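Local coordinates for protein isoprenyl transferase (PDB 2D2R) that probably condenses isopentenyl diphosphate with an allylic pyrophosphate, with magnesium as cofactor, to build the long undecaprenyl pyrophosphate chain, at residues A[18-23]-A[187-192]. Residues are numbered along the deposited sequence; the frame is centred on the assembly and turned at random.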
ATOM      1  N   HIS A  18      -0.971 -14.675  -6.883  1.00 33.01           N
ATOM      2  CA  HIS A  18      -0.273 -14.406  -5.622  1.00 30.12           C
ATOM      3  C   HIS A  18      -1.252 -13.793  -4.630  1.00 30.35           C
ATOM      4  O   HIS A  18      -1.809 -12.697  -4.897  1.00 28.73           O
ATOM      5  CB  HIS A  18       0.875 -13.415  -5.909  1.00 25.48           C
ATOM      6  CG  HIS A  18       1.731 -13.103  -4.722  1.00 25.80           C
ATOM      7  ND1 HIS A  18       2.874 -12.328  -4.812  1.00 25.96           N
ATOM      8  CD2 HIS A  18       1.624 -13.468  -3.421  1.00 26.43           C
ATOM      9  CE1 HIS A  18       3.424 -12.227  -3.611  1.00 25.96           C
ATOM     10  NE2 HIS A  18       2.687 -12.908  -2.750  1.00 24.48           N
ATOM     11  N   LEU A  19      -1.467 -14.490  -3.510  1.00 28.83           N
ATOM     12  CA  LEU A  19      -2.358 -14.065  -2.439  1.00 28.48           C
ATOM     13  C   LEU A  19      -1.453 -13.731  -1.272  1.00 28.77           C
ATOM     14  O   LEU A  19      -0.509 -14.468  -0.994  1.00 28.64           O
ATOM     15  CB  LEU A  19      -3.326 -15.188  -2.043  1.00 29.98           C
ATOM     16  CG  LEU A  19      -4.156 -15.077  -0.743  1.00 30.22           C
ATOM     17  CD1 LEU A  19      -5.128 -13.879  -0.799  1.00 29.30           C
ATOM     18  CD2 LEU A  19      -4.993 -16.383  -0.518  1.00 28.40           C
ATOM     19  N   ALA A  20      -1.731 -12.614  -0.594  1.00 26.11           N
ATOM     20  CA  ALA A  20      -0.907 -12.190   0.542  1.00 25.16           C
ATOM     21  C   ALA A  20      -1.847 -11.968   1.709  1.00 25.92           C
ATOM     22  O   ALA A  20      -2.954 -11.444   1.542  1.00 23.90           O
ATOM     23  CB  ALA A  20      -0.178 -10.874   0.208  1.00 26.72           C
ATOM     24  N   ILE A  21      -1.431 -12.358   2.900  1.00 24.77           N
ATOM     25  CA  ILE A  21      -2.339 -12.184   3.990  1.00 24.89           C
ATOM     26  C   ILE A  21      -1.732 -11.594   5.231  1.00 23.69           C
ATOM     27  O   ILE A  21      -0.655 -12.008   5.643  1.00 24.41           O
ATOM     28  CB  ILE A  21      -3.006 -13.543   4.403  1.00 26.83           C
ATOM     29  CG1 ILE A  21      -3.715 -14.206   3.203  1.00 26.71           C
ATOM     30  CG2 ILE A  21      -3.987 -13.251   5.523  1.00 26.88           C
ATOM     31  CD1 ILE A  21      -4.336 -15.596   3.532  1.00 28.94           C
ATOM     32  N   ILE A  22      -2.411 -10.587   5.809  1.00 24.59           N
ATOM     33  CA  ILE A  22      -1.968 -10.021   7.098  1.00 24.88           C
ATOM     34  C   ILE A  22      -2.876 -10.849   8.058  1.00 27.55           C
ATOM     35  O   ILE A  22      -4.099 -10.707   8.077  1.00 24.64           O
ATOM     36  CB  ILE A  22      -2.279  -8.478   7.167  1.00 26.32           C
ATOM     37  CG1 ILE A  22      -1.307  -7.763   6.198  1.00 25.42           C
ATOM     38  CG2 ILE A  22      -2.114  -7.945   8.605  1.00 27.26           C
ATOM     39  CD1 ILE A  22      -1.723  -6.401   5.772  1.00 27.65           C
ATOM     40  N   MET A  23      -2.259 -11.760   8.805  1.00 31.01           N
ATOM     41  CA  MET A  23      -3.005 -12.643   9.695  1.00 34.13           C
ATOM     42  C   MET A  23      -3.219 -11.961  11.038  1.00 36.33           C
ATOM     43  O   MET A  23      -2.484 -12.191  11.988  1.00 39.41           O
ATOM     44  CB  MET A  23      -2.215 -13.936   9.884  1.00 34.63           C
ATOM     45  CG  MET A  23      -1.747 -14.534   8.586  1.00 35.40           C
ATOM     46  SD  MET A  23      -0.670 -15.983   8.863  1.00 37.34           S
ATOM     47  CE  MET A  23       0.831 -15.127   9.552  1.00 33.65           C
ATOM     48  N   ASP A 187      -1.796 -10.161  -6.218  1.00 23.85           N
ATOM     49  CA  ASP A 187      -3.087  -9.946  -6.863  1.00 25.55           C
ATOM     50  C   ASP A 187      -4.204  -9.581  -5.899  1.00 25.66           C
ATOM     51  O   ASP A 187      -5.133  -8.852  -6.263  1.00 23.44           O
ATOM     52  CB  ASP A 187      -3.559 -11.183  -7.620  1.00 26.70           C
ATOM     53  CG  ASP A 187      -2.638 -11.545  -8.751  1.00 29.99           C
ATOM     54  OD1 ASP A 187      -2.509 -10.745  -9.699  1.00 30.72           O
ATOM     55  OD2 ASP A 187      -2.015 -12.639  -8.678  1.00 32.27           O
ATOM     56  N   LEU A 188      -4.124 -10.111  -4.686  1.00 23.45           N
ATOM     57  CA  LEU A 188      -5.159  -9.893  -3.707  1.00 23.56           C
ATOM     58  C   LEU A 188      -4.452  -9.866  -2.368  1.00 23.83           C
ATOM     59  O   LEU A 188      -3.718 -10.790  -2.040  1.00 21.78           O
ATOM     60  CB  LEU A 188      -6.208 -11.046  -3.834  1.00 25.64           C
ATOM     61  CG  LEU A 188      -7.043 -11.695  -2.726  1.00 27.15           C
ATOM     62  CD1 LEU A 188      -7.448 -10.739  -1.643  1.00 25.07           C
ATOM     63  CD2 LEU A 188      -8.241 -12.433  -3.284  1.00 28.21           C
ATOM     64  N   LEU A 189      -4.598  -8.766  -1.635  1.00 22.50           N
ATOM     65  CA  LEU A 189      -3.981  -8.601  -0.306  1.00 22.52           C
ATOM     66  C   LEU A 189      -5.129  -8.624   0.683  1.00 23.91           C
ATOM     67  O   LEU A 189      -6.040  -7.797   0.636  1.00 20.86           O
ATOM     68  CB  LEU A 189      -3.216  -7.256  -0.214  1.00 23.28           C
ATOM     69  CG  LEU A 189      -2.712  -6.934   1.195  1.00 25.50           C
ATOM     70  CD1 LEU A 189      -1.728  -8.041   1.651  1.00 26.49           C
ATOM     71  CD2 LEU A 189      -2.005  -5.616   1.202  1.00 26.59           C
ATOM     72  N   LEU A 190      -5.131  -9.634   1.539  1.00 21.66           N
ATOM     73  CA  LEU A 190      -6.211  -9.790   2.504  1.00 22.23           C
ATOM     74  C   LEU A 190      -5.758  -9.512   3.894  1.00 22.69           C
ATOM     75  O   LEU A 190      -4.652  -9.901   4.251  1.00 23.91           O
ATOM     76  CB  LEU A 190      -6.707 -11.244   2.488  1.00 23.35           C
ATOM     77  CG  LEU A 190      -7.608 -11.708   3.616  1.00 25.04           C
ATOM     78  CD1 LEU A 190      -8.987 -11.050   3.407  1.00 22.88           C
ATOM     79  CD2 LEU A 190      -7.721 -13.320   3.539  1.00 25.09           C
ATOM     80  N   ARG A 191      -6.592  -8.832   4.672  1.00 23.69           N
ATOM     81  CA  ARG A 191      -6.258  -8.592   6.084  1.00 23.29           C
ATOM     82  C   ARG A 191      -7.427  -9.048   6.954  1.00 24.40           C
ATOM     83  O   ARG A 191      -8.569  -8.600   6.795  1.00 22.85           O
ATOM     84  CB  ARG A 191      -5.934  -7.109   6.385  1.00 23.80           C
ATOM     85  CG  ARG A 191      -5.709  -6.860   7.867  1.00 24.19           C
ATOM     86  CD  ARG A 191      -4.976  -5.578   8.186  1.00 23.07           C
ATOM     87  NE  ARG A 191      -4.724  -5.480   9.614  1.00 22.90           N
ATOM     88  CZ  ARG A 191      -3.815  -4.690  10.151  1.00 25.30           C
ATOM     89  NH1 ARG A 191      -3.087  -3.897   9.336  1.00 24.31           N
ATOM     90  NH2 ARG A 191      -3.559  -4.758  11.471  1.00 25.02           N
ATOM     91  N   THR A 192      -7.131  -9.990   7.868  1.00 25.16           N
ATOM     92  CA  THR A 192      -8.141 -10.496   8.767  1.00 25.81           C
ATOM     93  C   THR A 192      -8.082  -9.664  10.061  1.00 28.40           C
ATOM     94  O   THR A 192      -7.214  -8.776  10.211  1.00 27.85           O
ATOM     95  CB  THR A 192      -7.838 -12.019   9.095  1.00 26.73           C
ATOM     96  OG1 THR A 192      -6.582 -12.095   9.761  1.00 27.22           O
ATOM     97  CG2 THR A 192      -7.758 -12.848   7.784  1.00 25.52           C
TER
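I22 lies against R191 where two neighbouring parallel strands, 18-22 and 188-191, reach their C-terminal ends. The CG2 methyl of I22 rests over one face of the guanidinium, displaced toward its rim and 3.7 Å from R191 NE. R191 comes there because its chain leaves anti to the backbone N (chi1 175°) and stays extended as far as NE, which lays R191 CG and CD along I22 CG2 and CB. On the same side of the sheet, the small A20 leaves room for L189, whose CD1 approaches A20 CB to 3.5 Å. The opposite side carries L19 beside L188, a tight fit, and I21 beside L190, with I21 CD1 4.1 Å from L190 CD2.

Backbone bonds alternate between the strands: A20 N to L188 O, L190 N to A20 O (2.8 Å), I22 N to L190 O, and T192 N to I22 O. At the start, D187 closes the pairing with both backbone and side chain: its N donates to H18 O, while D187 OD2 accepts H18 N through the anti lone pair at 2.9 Å. The short aspartate carboxylate lets OD2 take K17 N as well.

Farther out, helix 223-236 covers L19, L188 and L190 through L226, I229 and F233, consistent with aliphatic side chains on that face. R197 O and S199 OG hold R191 NH1, and T192 OG1 bonds to D24 O. These adjacent strands thus bring R191, a probable substrate ligand, beside D24, a probable magnesium ligand, at the C-terminal edge of the parallel sheet, the active-site end in cis-prenyltransferases.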